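Local coordinates for protein RE55538p (Drosophila melanogaster, PDB 4IX7) that represses transcription of neural genes by binding palindromic DNA sites through its BEN domain, and serves as a corepressor for Suppressor of Hairless, at residues C[37-42]-C[71-76]; C[45-50]-C[66-71]; C[29-34]-C[93-98]; C[5-10]-C[77-82]. All coordinates share one frame; numbering follows the deposited sequence.

In the fold
The four contacts tie together the helical BEN domain, which is bound to its DNA target site here. Contacts 1, 2 and 4 each use helix 70-84, and contact 3 joins helix 27-38 to helix 88-112. Contacts 1 and 2 share Gly71, and their centres are about 9 Å apart. Ile73 of contact 1 touches Leu68 of contact 2 and Ile95 of contact 3, so the three meet in one core. Contacts 2 and 3, centres about 13 Å apart, both hold the phosphate of DA7 of chain A. Contact 4 is more remote. Its nearest atom is about 8 Å from the DNA, and Asn10 bonds to Gln74 of contact 1.

Contact 1: residues C[37-42]-C[71-76]. With nucleotides of chain B.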
# COMPACT_ATOMS: atom_id res chain seq x y z
N THR C 37 13.53 3.92 -17.56
CA THR C 37 13.70 4.36 -18.94
C THR C 37 13.56 5.88 -19.04
O THR C 37 14.26 6.54 -19.81
CB THR C 37 12.69 3.67 -19.88
OG1 THR C 37 12.83 2.24 -19.77
CG2 THR C 37 12.95 4.06 -21.34
N ILE C 38 12.67 6.44 -18.22
CA ILE C 38 12.27 7.84 -18.32
C ILE C 38 13.09 8.74 -17.40
O ILE C 38 13.35 9.91 -17.73
CB ILE C 38 10.76 7.97 -18.02
CG1 ILE C 38 9.95 7.36 -19.16
CG2 ILE C 38 10.35 9.41 -17.76
CD1 ILE C 38 8.53 6.99 -18.77
N PHE C 39 13.52 8.20 -16.26
CA PHE C 39 14.29 8.94 -15.26
C PHE C 39 15.63 8.27 -15.02
O PHE C 39 15.71 7.04 -15.02
CB PHE C 39 13.54 8.95 -13.92
CG PHE C 39 12.20 9.64 -13.95
CD1 PHE C 39 12.12 11.02 -13.95
CD2 PHE C 39 11.03 8.90 -13.95
CE1 PHE C 39 10.87 11.66 -13.96
CE2 PHE C 39 9.78 9.53 -13.96
CZ PHE C 39 9.71 10.91 -13.96
N ASP C 40 16.69 9.06 -14.79
CA ASP C 40 17.93 8.43 -14.36
C ASP C 40 17.82 7.96 -12.90
O ASP C 40 16.94 8.41 -12.16
CB ASP C 40 19.17 9.31 -14.62
CG ASP C 40 19.10 10.67 -13.95
OD1 ASP C 40 18.68 10.75 -12.77
OD2 ASP C 40 19.50 11.66 -14.59
N ARG C 41 18.68 7.03 -12.50
CA ARG C 41 18.57 6.43 -11.17
C ARG C 41 18.76 7.47 -10.09
O ARG C 41 18.13 7.40 -9.03
CB ARG C 41 19.57 5.28 -10.97
CG ARG C 41 19.52 4.19 -12.00
CD ARG C 41 18.15 3.56 -12.14
NE ARG C 41 18.21 2.53 -13.18
CZ ARG C 41 18.24 1.22 -12.95
NH1 ARG C 41 18.17 0.75 -11.71
NH2 ARG C 41 18.31 0.39 -13.98
N GLU C 42 19.63 8.45 -10.34
CA GLU C 42 19.88 9.49 -9.34
C GLU C 42 18.62 10.31 -9.06
O GLU C 42 18.34 10.64 -7.91
CB GLU C 42 21.02 10.41 -9.77
CG GLU C 42 21.53 11.34 -8.67
CD GLU C 42 20.89 12.73 -8.68
OE1 GLU C 42 21.15 13.51 -7.73
OE2 GLU C 42 20.15 13.05 -9.63
N GLY C 71 4.17 15.62 -15.08
CA GLY C 71 3.65 15.27 -16.39
C GLY C 71 4.12 13.90 -16.82
O GLY C 71 3.36 13.12 -17.41
N LYS C 72 5.37 13.58 -16.51
CA LYS C 72 5.92 12.27 -16.81
C LYS C 72 5.26 11.17 -15.97
O LYS C 72 4.93 10.09 -16.46
CB LYS C 72 7.45 12.28 -16.65
CG LYS C 72 8.15 13.16 -17.70
CD LYS C 72 9.66 13.18 -17.52
CE LYS C 72 10.30 14.02 -18.63
NZ LYS C 72 11.75 14.25 -18.41
N ILE C 73 5.04 11.47 -14.69
CA ILE C 73 4.37 10.52 -13.81
C ILE C 73 2.94 10.28 -14.27
O ILE C 73 2.48 9.14 -14.31
CB ILE C 73 4.42 10.99 -12.34
CG1 ILE C 73 5.86 10.90 -11.82
CG2 ILE C 73 3.50 10.15 -11.46
CD1 ILE C 73 6.50 9.55 -12.02
N GLN C 74 2.25 11.35 -14.66
CA GLN C 74 0.89 11.23 -15.18
C GLN C 74 0.86 10.30 -16.39
O GLN C 74 -0.05 9.48 -16.52
CB GLN C 74 0.33 12.60 -15.56
CG GLN C 74 -1.16 12.59 -15.84
CD GLN C 74 -1.66 13.93 -16.36
OE1 GLN C 74 -0.88 14.87 -16.55
NE2 GLN C 74 -2.96 14.03 -16.59
N ASP C 75 1.86 10.41 -17.25
CA ASP C 75 1.93 9.55 -18.43
C ASP C 75 2.19 8.09 -18.07
O ASP C 75 1.61 7.19 -18.68
CB ASP C 75 2.99 10.05 -19.41
CG ASP C 75 2.48 11.20 -20.27
OD1 ASP C 75 1.27 11.49 -20.24
OD2 ASP C 75 3.32 11.79 -20.99
N ILE C 76 3.06 7.86 -17.09
CA ILE C 76 3.33 6.50 -16.65
C ILE C 76 2.07 5.87 -16.10
O ILE C 76 1.74 4.73 -16.41
CB ILE C 76 4.47 6.45 -15.61
CG1 ILE C 76 5.79 6.82 -16.29
CG2 ILE C 76 4.55 5.07 -14.95
CD1 ILE C 76 6.92 7.04 -15.31
O5' DG B 1 22.11 -2.58 -15.08
C5' DG B 1 22.60 -3.42 -14.04
C4' DG B 1 22.56 -2.70 -12.71
O4' DG B 1 23.33 -1.48 -12.74
C3' DG B 1 21.19 -2.20 -12.32
O3' DG B 1 20.54 -3.29 -11.74
C2' DG B 1 21.50 -1.14 -11.28
C1' DG B 1 22.76 -0.52 -11.86
N9 DG B 1 22.59 0.71 -12.63
C8 DG B 1 22.17 0.77 -13.93
N7 DG B 1 22.13 1.99 -14.39
C5 DG B 1 22.56 2.77 -13.35
C6 DG B 1 22.73 4.18 -13.28
O6 DG B 1 22.50 5.01 -14.17
N1 DG B 1 23.19 4.59 -12.04
C2 DG B 1 23.47 3.74 -11.00
N2 DG B 1 23.90 4.33 -9.88
N3 DG B 1 23.31 2.42 -11.04
C4 DG B 1 22.86 2.00 -12.24
O HOH W 1 13.89 12.51 -16.62
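The Phe39 ring meets three residues of helix 70-84. Ile76 CD1 lies at its edge, near the ring plane, 4.0 Å from Phe39 CE2. Lys72 CB and Ile73 CD1 approach obliquely, each 3.8 Å from the nearest ring atom, Phe39 CZ and Phe39 CE2 respectively. CG2 of the preceding Ile38 sits over one face, toward the rim. The other flat group, the Arg41 guanidinium, turns to the DNA and has C8 of DG1 of chain B over one face. Its NH1 forms salt bridges with Glu102 and a DNA phosphate.

The ends of Ile38 and Ile76 meet, with Ile38 CD1 3.7 Å from Ile76 CG1. CG1 of Ile38 is anti to the carbonyl carbon (chi1 -70°), and from there its CD1 extends to Ile76. Lys72 is extended beyond CG and runs antiparallel alongside Ile38, its CD 3.8 Å from Ile38 CG2. A water donates to Ile38 O and accepts a weak bond from Lys72 NZ.

The direct contact is therefore apolar. Phe39, Ile73 and Ile76 bury a patch of the BEN-domain core between helix 70-84 and the end of helix 27-38. Lys72 adds its methylenes, and its ammonium group stays outside the patch, only weakly bonded to the water.

Contact 2: residues C[45-50]-C[66-71]. With nucleotides of chain A.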
# COMPACT_ATOMS: atom_id res chain seq x y z
N ALA C 45 16.36 8.25 -6.97
CA ALA C 45 16.88 8.06 -5.63
C ALA C 45 16.69 9.30 -4.75
O ALA C 45 16.70 9.21 -3.52
CB ALA C 45 18.33 7.68 -5.69
N THR C 46 16.52 10.46 -5.38
CA THR C 46 16.45 11.72 -4.64
C THR C 46 15.10 12.40 -4.67
O THR C 46 14.92 13.45 -4.05
CB THR C 46 17.48 12.73 -5.18
OG1 THR C 46 17.25 12.95 -6.59
CG2 THR C 46 18.89 12.22 -4.97
N HIS C 47 14.14 11.83 -5.40
CA HIS C 47 12.81 12.40 -5.53
C HIS C 47 11.77 11.43 -4.99
O HIS C 47 12.08 10.27 -4.71
CB HIS C 47 12.49 12.72 -6.99
CG HIS C 47 13.25 13.90 -7.52
ND1 HIS C 47 14.63 13.95 -7.56
CD2 HIS C 47 12.81 15.08 -8.03
CE1 HIS C 47 15.00 15.11 -8.08
NE2 HIS C 47 13.92 15.81 -8.37
N SER C 48 10.55 11.92 -4.84
CA SER C 48 9.42 11.11 -4.43
C SER C 48 8.21 11.36 -5.34
O SER C 48 8.22 12.27 -6.17
CB SER C 48 9.04 11.41 -2.98
OG SER C 48 8.61 12.76 -2.85
N VAL C 49 7.16 10.57 -5.16
CA VAL C 49 5.96 10.76 -5.95
C VAL C 49 5.31 12.11 -5.68
O VAL C 49 4.91 12.81 -6.62
CB VAL C 49 4.93 9.63 -5.69
CG1 VAL C 49 3.61 9.93 -6.37
CG2 VAL C 49 5.49 8.31 -6.18
N THR C 50 5.23 12.49 -4.40
CA THR C 50 4.47 13.68 -4.00
C THR C 50 5.30 14.89 -3.59
O THR C 50 4.78 16.01 -3.56
CB THR C 50 3.52 13.38 -2.82
OG1 THR C 50 4.28 13.11 -1.64
CG2 THR C 50 2.60 12.21 -3.14
N ARG C 66 12.10 16.22 -3.58
CA ARG C 66 11.16 16.93 -4.45
C ARG C 66 10.33 15.93 -5.25
O ARG C 66 10.71 14.77 -5.40
CB ARG C 66 11.89 17.85 -5.44
CG ARG C 66 12.97 18.74 -4.84
CD ARG C 66 12.44 19.61 -3.72
NE ARG C 66 11.44 20.58 -4.15
CZ ARG C 66 10.96 21.54 -3.37
NH1 ARG C 66 11.40 21.65 -2.12
NH2 ARG C 66 10.03 22.38 -3.82
N MSE C 67 9.21 16.39 -5.78
CA MSE C 67 8.37 15.50 -6.56
C MSE C 67 8.96 15.20 -7.95
O MSE C 67 9.58 16.06 -8.59
CB MSE C 67 6.94 16.05 -6.68
CG MSE C 67 6.77 17.03 -7.80
SE MSE C 67 4.97 17.70 -7.88
CE MSE C 67 4.00 16.12 -7.41
N LEU C 68 8.80 13.95 -8.39
CA LEU C 68 9.14 13.58 -9.76
C LEU C 68 8.27 14.39 -10.72
O LEU C 68 7.12 14.70 -10.40
CB LEU C 68 8.88 12.08 -9.98
CG LEU C 68 9.87 11.15 -9.28
CD1 LEU C 68 9.32 9.72 -9.33
CD2 LEU C 68 11.24 11.24 -9.93
N ASP C 69 8.83 14.72 -11.88
CA ASP C 69 8.13 15.45 -12.95
C ASP C 69 6.68 14.98 -13.06
O ASP C 69 6.44 13.84 -13.45
CB ASP C 69 8.88 15.20 -14.27
CG ASP C 69 8.34 16.00 -15.45
OD1 ASP C 69 7.11 16.15 -15.57
OD2 ASP C 69 9.15 16.47 -16.27
N PRO C 70 5.72 15.84 -12.70
CA PRO C 70 4.32 15.41 -12.64
C PRO C 70 3.76 14.97 -13.99
O PRO C 70 2.95 14.05 -14.02
CB PRO C 70 3.57 16.66 -12.16
CG PRO C 70 4.59 17.54 -11.57
CD PRO C 70 5.90 17.23 -12.22
N GLY C 71 4.17 15.62 -15.08
CA GLY C 71 3.65 15.27 -16.39
C GLY C 71 4.12 13.90 -16.82
O GLY C 71 3.36 13.12 -17.41
P DA A 7 5.25 9.58 -1.38
OP1 DA A 7 5.53 10.83 -2.14
OP2 DA A 7 5.41 8.25 -2.01
O5' DA A 7 6.17 9.56 -0.10
C5' DA A 7 6.30 10.76 0.65
C4' DA A 7 7.31 10.53 1.76
O4' DA A 7 6.68 9.73 2.80
C3' DA A 7 8.59 9.81 1.36
O3' DA A 7 9.66 10.32 2.17
C2' DA A 7 8.31 8.34 1.71
C1' DA A 7 7.37 8.49 2.91
N9 DA A 7 6.35 7.44 3.02
C8 DA A 7 5.63 6.86 2.00
N7 DA A 7 4.79 5.93 2.41
C5 DA A 7 4.96 5.90 3.79
C6 DA A 7 4.38 5.13 4.81
N6 DA A 7 3.43 4.19 4.60
N1 DA A 7 4.79 5.36 6.08
C2 DA A 7 5.73 6.29 6.31
N3 DA A 7 6.35 7.08 5.43
C4 DA A 7 5.93 6.82 4.18
P DA A 6 -1.48 7.68 -2.20
OP1 DA A 6 -1.53 8.41 -3.48
OP2 DA A 6 -1.55 6.20 -2.15
O5' DA A 6 -0.14 8.08 -1.43
C5' DA A 6 0.21 9.44 -1.37
C4' DA A 6 1.51 9.60 -0.61
O4' DA A 6 1.32 9.10 0.75
C3' DA A 6 2.72 8.85 -1.16
O3' DA A 6 3.77 9.71 -0.75
C2' DA A 6 2.67 7.54 -0.36
C1' DA A 6 2.24 8.06 1.01
N9 DA A 6 1.54 7.12 1.89
C8 DA A 6 0.66 6.12 1.56
N7 DA A 6 0.19 5.49 2.62
C5 DA A 6 0.77 6.13 3.70
C6 DA A 6 0.70 5.93 5.10
N6 DA A 6 -0.07 5.00 5.66
N1 DA A 6 1.44 6.76 5.88
C2 DA A 6 2.19 7.70 5.30
N3 DA A 6 2.34 7.97 4.00
C4 DA A 6 1.61 7.14 3.26
O HOH W 2 14.75 16.01 -4.73
O HOH W 3 5.11 13.11 -9.30
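Two backbone hydrogen bonds join Ser48 to the other segment in a short, weakly bonded parallel pairing. Ser48 N donates to Arg66 O at 2.9 Å. Leu68 N donates to Ser48 O at 2.8 Å. Ser48 O also receives a CA-H...O contact from Met67. One water bridges Thr46 O and Arg66 N, and another bridges Val49 O and Leu68 O.

The packing centres on His47. His47 CB is 3.5 Å from Leu68 CD2, its CD2 meets Arg66 CB, and Met67 O lies at the ring edge. The ring's rotation is set by His47 ND1, which donates in the ring plane to Thr46 OG1 at 3.0 Å. Thr46 OG1 is bonded in turn to Glu42 O. The water that bridges Thr46 and Arg66 lies over the centre of one ring face. With alanine in place of His47, Thr46 OG1 would probably lose this donor and a gap would open beside Arg66 CB. Selenomethionine Met67 bends at chi3 (-37°), and its CE comes 3.5 Å from Val49 O.

Phosphate binding lies at the end of segment 45-50. Thr50 N donates to OP1 of DA7 of chain A at 2.8 Å, and Thr50 OG1 donates to the same OP1 at 2.6 Å. Two neutral donors thus grip one phosphate oxygen. The two bonds at Ser48 hold the chain two residues before Thr50, which probably helps to place its N and OG1 at the phosphate.

Contact 3: residues C[29-34]-C[93-98]. With nucleotides of chain B; nucleotides of chain A.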
# COMPACT_ATOMS: atom_id res chain seq x y z
N LEU C 29 6.22 -4.39 -12.18
CA LEU C 29 7.39 -4.53 -13.02
C LEU C 29 7.29 -3.61 -14.23
O LEU C 29 8.29 -3.04 -14.66
CB LEU C 29 7.57 -5.99 -13.44
CG LEU C 29 7.88 -6.95 -12.30
CD1 LEU C 29 8.00 -8.37 -12.85
CD2 LEU C 29 9.16 -6.55 -11.59
N ALA C 30 6.08 -3.46 -14.77
CA ALA C 30 5.88 -2.56 -15.91
C ALA C 30 6.23 -1.13 -15.51
O ALA C 30 6.92 -0.40 -16.24
CB ALA C 30 4.45 -2.65 -16.41
N THR C 31 5.77 -0.74 -14.32
CA THR C 31 6.01 0.59 -13.78
C THR C 31 7.51 0.82 -13.57
O THR C 31 8.05 1.85 -13.96
CB THR C 31 5.24 0.77 -12.47
OG1 THR C 31 3.84 0.58 -12.74
CG2 THR C 31 5.43 2.17 -11.90
N ARG C 32 8.19 -0.16 -12.98
CA ARG C 32 9.63 -0.04 -12.74
C ARG C 32 10.38 0.16 -14.05
O ARG C 32 11.29 0.99 -14.14
CB ARG C 32 10.17 -1.26 -12.00
CG ARG C 32 9.70 -1.36 -10.56
CD ARG C 32 10.14 -2.68 -9.91
NE ARG C 32 9.77 -2.70 -8.50
CZ ARG C 32 10.56 -2.28 -7.52
NH1 ARG C 32 10.12 -2.32 -6.27
NH2 ARG C 32 11.77 -1.82 -7.78
N LYS C 33 10.01 -0.61 -15.07
CA LYS C 33 10.72 -0.51 -16.35
C LYS C 33 10.55 0.87 -16.97
O LYS C 33 11.51 1.46 -17.46
CB LYS C 33 10.28 -1.59 -17.33
CG LYS C 33 11.06 -1.58 -18.65
CD LYS C 33 12.57 -1.70 -18.41
CE LYS C 33 13.30 -2.09 -19.69
NZ LYS C 33 14.78 -2.22 -19.50
N LEU C 34 9.32 1.38 -16.94
CA LEU C 34 9.09 2.72 -17.49
C LEU C 34 9.90 3.74 -16.70
O LEU C 34 10.51 4.63 -17.28
CB LEU C 34 7.60 3.06 -17.46
CG LEU C 34 6.71 2.26 -18.42
CD1 LEU C 34 5.24 2.50 -18.12
CD2 LEU C 34 7.03 2.64 -19.86
N ASN C 93 1.81 3.35 -5.94
CA ASN C 93 2.53 2.59 -4.92
C ASN C 93 3.79 1.95 -5.48
O ASN C 93 4.83 1.92 -4.82
CB ASN C 93 1.64 1.52 -4.27
CG ASN C 93 2.39 0.73 -3.23
OD1 ASN C 93 2.65 -0.46 -3.41
ND2 ASN C 93 2.78 1.40 -2.15
N ALA C 94 3.71 1.47 -6.72
CA ALA C 94 4.90 0.93 -7.36
C ALA C 94 5.98 1.99 -7.54
O ALA C 94 7.17 1.69 -7.37
CB ALA C 94 4.54 0.27 -8.68
N ILE C 95 5.59 3.21 -7.89
CA ILE C 95 6.56 4.29 -8.04
C ILE C 95 7.21 4.63 -6.69
O ILE C 95 8.44 4.77 -6.60
CB ILE C 95 5.92 5.56 -8.63
CG1 ILE C 95 5.27 5.25 -9.98
CG2 ILE C 95 6.98 6.64 -8.81
CD1 ILE C 95 4.42 6.39 -10.54
N THR C 96 6.40 4.73 -5.64
CA THR C 96 6.94 4.99 -4.30
C THR C 96 8.00 3.96 -3.92
O THR C 96 9.07 4.29 -3.42
CB THR C 96 5.80 4.97 -3.23
OG1 THR C 96 4.89 6.06 -3.48
CG2 THR C 96 6.37 5.08 -1.83
N THR C 97 7.69 2.69 -4.19
CA THR C 97 8.60 1.62 -3.83
C THR C 97 9.88 1.70 -4.64
O THR C 97 10.97 1.57 -4.10
CB THR C 97 7.94 0.25 -4.04
OG1 THR C 97 6.68 0.20 -3.34
CG2 THR C 97 8.86 -0.85 -3.50
N LYS C 98 9.76 1.94 -5.94
CA LYS C 98 10.94 2.01 -6.79
C LYS C 98 11.86 3.18 -6.39
O LYS C 98 13.09 3.03 -6.39
CB LYS C 98 10.53 2.12 -8.27
CG LYS C 98 11.71 2.29 -9.24
CD LYS C 98 12.75 1.19 -9.04
CE LYS C 98 13.72 1.14 -10.21
NZ LYS C 98 14.81 0.13 -10.01
P DT B 3 13.83 -4.69 -10.31
OP1 DT B 3 13.38 -5.11 -11.66
OP2 DT B 3 13.95 -3.28 -9.94
O5' DT B 3 12.84 -5.37 -9.25
C5' DT B 3 12.54 -6.72 -9.42
C4' DT B 3 11.68 -7.17 -8.25
O4' DT B 3 12.49 -7.14 -7.05
C3' DT B 3 10.47 -6.28 -7.97
O3' DT B 3 9.30 -7.10 -8.09
C2' DT B 3 10.72 -5.75 -6.56
C1' DT B 3 11.63 -6.80 -5.97
N1 DT B 3 12.51 -6.34 -4.87
C2 DT B 3 12.57 -7.09 -3.71
O2 DT B 3 11.92 -8.11 -3.54
N3 DT B 3 13.42 -6.60 -2.76
C4 DT B 3 14.23 -5.48 -2.86
O4 DT B 3 14.96 -5.12 -1.94
C5 DT B 3 14.12 -4.75 -4.10
C7 DT B 3 14.94 -3.51 -4.31
C6 DT B 3 13.30 -5.21 -5.04
P DC B 4 7.84 -6.46 -7.90
OP1 DC B 4 6.87 -7.28 -8.67
OP2 DC B 4 7.94 -5.00 -8.12
O5' DC B 4 7.57 -6.63 -6.34
C5' DC B 4 7.53 -7.95 -5.82
C4' DC B 4 7.48 -7.87 -4.31
O4' DC B 4 8.68 -7.25 -3.83
C3' DC B 4 6.36 -6.99 -3.77
O3' DC B 4 5.37 -7.88 -3.30
C2' DC B 4 7.00 -6.17 -2.65
C1' DC B 4 8.39 -6.77 -2.53
N1 DC B 4 9.46 -5.79 -2.21
C2 DC B 4 10.15 -5.90 -1.00
O2 DC B 4 9.84 -6.81 -0.23
N3 DC B 4 11.13 -5.01 -0.71
C4 DC B 4 11.43 -4.03 -1.59
N4 DC B 4 12.40 -3.16 -1.26
C5 DC B 4 10.72 -3.89 -2.82
C6 DC B 4 9.76 -4.78 -3.09
P DA A 7 5.25 9.58 -1.38
OP1 DA A 7 5.53 10.83 -2.14
OP2 DA A 7 5.41 8.25 -2.01
O5' DA A 7 6.17 9.56 -0.10
C5' DA A 7 6.30 10.76 0.65
C4' DA A 7 7.31 10.53 1.76
O4' DA A 7 6.68 9.73 2.80
C3' DA A 7 8.59 9.81 1.36
O3' DA A 7 9.66 10.32 2.17
C2' DA A 7 8.31 8.34 1.71
C1' DA A 7 7.37 8.49 2.91
N9 DA A 7 6.35 7.44 3.02
C8 DA A 7 5.63 6.86 2.00
N7 DA A 7 4.79 5.93 2.41
C5 DA A 7 4.96 5.90 3.79
C6 DA A 7 4.38 5.13 4.81
N6 DA A 7 3.43 4.19 4.60
N1 DA A 7 4.79 5.36 6.08
C2 DA A 7 5.73 6.29 6.31
N3 DA A 7 6.35 7.08 5.43
C4 DA A 7 5.93 6.82 4.18
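Segments 29-34 and 93-98, parts of helices 27-38 and 88-112, cross at -56°, with axes 9.1 Å apart at closest approach. Thr31 and Ala94 have CA atoms 6.5 Å apart. The Thr31 methyl does the touching, with CG2 3.6 Å from Ile95 CG1 and 3.8 Å from Ala94 CB. The Thr31 hydroxyl bonds back to Cys27 O.

Arg32, in one of two modelled conformers, runs extended from CG to NE, which carries its guanidinium to Lys98 and on to the DNA. Lys98 CA and CB lie over one face, and C2' of DT3 of chain B over the opposite one. Arg32 NE donates to OP2 of DC4 of chain B at 3.0 Å. NH2 bonds weakly to OP2 of DT3, and NH1 has a salt bridge to Asp101. Thr97 CG2 touches both Arg32 NH1 and C5 of the DC4 base, on its major-groove edge. Lys98 NZ pairs with Glu102 and gathers with Arg32 at the DT3 phosphate. Thr96 OG1 donates to OP2 of DA7 of chain A at 2.7 Å.

Behind this DNA-facing side, Thr31 packs on Val80 and Ile95 on Ile73, both of helix 70-84. Ile95 and Thr96 also meet Val49, just after strand 47-48.

Contact 4: residues C[5-10]-C[77-82]; sequences VSIGPN and IFAVTH
Pro9 lies over one face of the Phe78 ring. Pro9 CD makes a CH-pi contact, 3.7 Å from the ring centroid of Phe78 and 17° off the normal. Ile7 O comes to the ring edge, near its plane, 3.4 Å from Phe78 CD2. Gly8 CA is close to the same CD2 in an oblique position. Alongside, Ala79 CB packs against Ile7, 3.5 Å from Ile7 O and 4.0 Å from Ile7 CB.

On the opposite face of the ring sits His82 CE1, toward the rim. His82 ND1 donates to Phe78 O at 2.7 Å, which fixes the imidazole one turn along the helix. Phe78 has CG anti to its own N (chi1 -179°), and this sets the ring between Pro9 and His82. A serine in its place would probably leave Pro9 CD and the His82 ring without the face they lie against.

Further out, Asn10 ties the loop down beside the contact. Its N bonds to Asp75 and its ND2 to Gln74 and Gly71, one to two turns earlier on the helix. Ile7 continues inward onto Ile38 and Ile76, while Val5 pairs with Val14 in the small antiparallel sheet.

The contact joins the loop after strand 4-6 to helix 70-84 of the BEN domain, away from the DNA. It is carbon against carbon and ring, with the Ile7 carbonyl oxygen against the ring edge and the Ala79 methyl.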
# COMPACT_ATOMS: atom_id res chain seq x y z
N VAL C 5 7.86 5.74 -28.83
CA VAL C 5 6.44 5.53 -28.57
C VAL C 5 5.98 6.52 -27.51
O VAL C 5 6.55 6.59 -26.42
CB VAL C 5 6.16 4.09 -28.06
CG1 VAL C 5 4.69 3.94 -27.71
CG2 VAL C 5 6.57 3.06 -29.10
N SER C 6 4.95 7.31 -27.84
CA SER C 6 4.33 8.21 -26.87
C SER C 6 3.45 7.40 -25.92
O SER C 6 2.54 6.71 -26.36
CB SER C 6 3.47 9.24 -27.62
OG SER C 6 2.91 10.19 -26.73
N ILE C 7 3.73 7.48 -24.62
CA ILE C 7 3.02 6.60 -23.68
C ILE C 7 1.77 7.21 -23.04
O ILE C 7 0.99 6.50 -22.40
CB ILE C 7 3.95 6.00 -22.58
CG1 ILE C 7 4.22 7.02 -21.47
CG2 ILE C 7 5.24 5.45 -23.20
CD1 ILE C 7 5.02 6.46 -20.30
N GLY C 8 1.59 8.52 -23.19
CA GLY C 8 0.44 9.17 -22.59
C GLY C 8 0.21 10.56 -23.14
O GLY C 8 0.97 11.03 -23.99
N PRO C 9 -0.83 11.23 -22.65
CA PRO C 9 -1.23 12.54 -23.18
C PRO C 9 -0.17 13.64 -23.13
O PRO C 9 -0.30 14.62 -23.87
CB PRO C 9 -2.45 12.93 -22.33
CG PRO C 9 -2.46 11.97 -21.17
CD PRO C 9 -1.77 10.73 -21.63
N ASN C 10 0.85 13.52 -22.28
CA ASN C 10 1.88 14.55 -22.19
C ASN C 10 3.09 14.26 -23.08
O ASN C 10 4.11 14.95 -23.01
CB ASN C 10 2.30 14.79 -20.74
CG ASN C 10 1.14 15.19 -19.86
OD1 ASN C 10 0.29 15.99 -20.27
ND2 ASN C 10 1.07 14.62 -18.67
N ILE C 77 1.34 6.63 -15.29
CA ILE C 77 0.08 6.14 -14.72
C ILE C 77 -0.92 5.86 -15.84
O ILE C 77 -1.58 4.83 -15.84
CB ILE C 77 -0.50 7.13 -13.70
CG1 ILE C 77 0.41 7.22 -12.48
CG2 ILE C 77 -1.90 6.72 -13.30
CD1 ILE C 77 0.05 8.38 -11.53
N PHE C 78 -1.01 6.77 -16.81
CA PHE C 78 -1.89 6.56 -17.96
C PHE C 78 -1.57 5.25 -18.66
O PHE C 78 -2.47 4.44 -18.90
CB PHE C 78 -1.78 7.73 -18.94
CG PHE C 78 -2.67 7.59 -20.14
CD1 PHE C 78 -3.94 8.14 -20.14
CD2 PHE C 78 -2.24 6.92 -21.28
CE1 PHE C 78 -4.77 8.02 -21.24
CE2 PHE C 78 -3.06 6.78 -22.38
CZ PHE C 78 -4.33 7.34 -22.37
N ALA C 79 -0.30 5.03 -18.99
CA ALA C 79 0.08 3.85 -19.75
C ALA C 79 -0.18 2.56 -18.97
O ALA C 79 -0.75 1.60 -19.51
CB ALA C 79 1.54 3.93 -20.14
N VAL C 80 0.23 2.52 -17.71
CA VAL C 80 0.12 1.28 -16.94
C VAL C 80 -1.34 0.93 -16.64
O VAL C 80 -1.76 -0.21 -16.79
CB VAL C 80 0.97 1.31 -15.64
CG1 VAL C 80 0.76 0.03 -14.82
CG2 VAL C 80 2.44 1.45 -15.99
N THR C 81 -2.13 1.92 -16.23
CA THR C 81 -3.55 1.67 -15.95
C THR C 81 -4.33 1.23 -17.19
O THR C 81 -5.28 0.45 -17.07
CB THR C 81 -4.25 2.86 -15.28
OG1 THR C 81 -4.22 4.00 -16.15
CG2 THR C 81 -3.58 3.20 -13.96
N HIS C 82 -3.94 1.71 -18.37
CA HIS C 82 -4.63 1.33 -19.61
C HIS C 82 -4.17 -0.01 -20.17
O HIS C 82 -4.90 -0.64 -20.94
CB HIS C 82 -4.46 2.42 -20.68
CG HIS C 82 -5.33 3.62 -20.46
ND1 HIS C 82 -5.09 4.54 -19.46
CD2 HIS C 82 -6.43 4.05 -21.11
CE1 HIS C 82 -6.01 5.48 -19.50
NE2 HIS C 82 -6.84 5.21 -20.50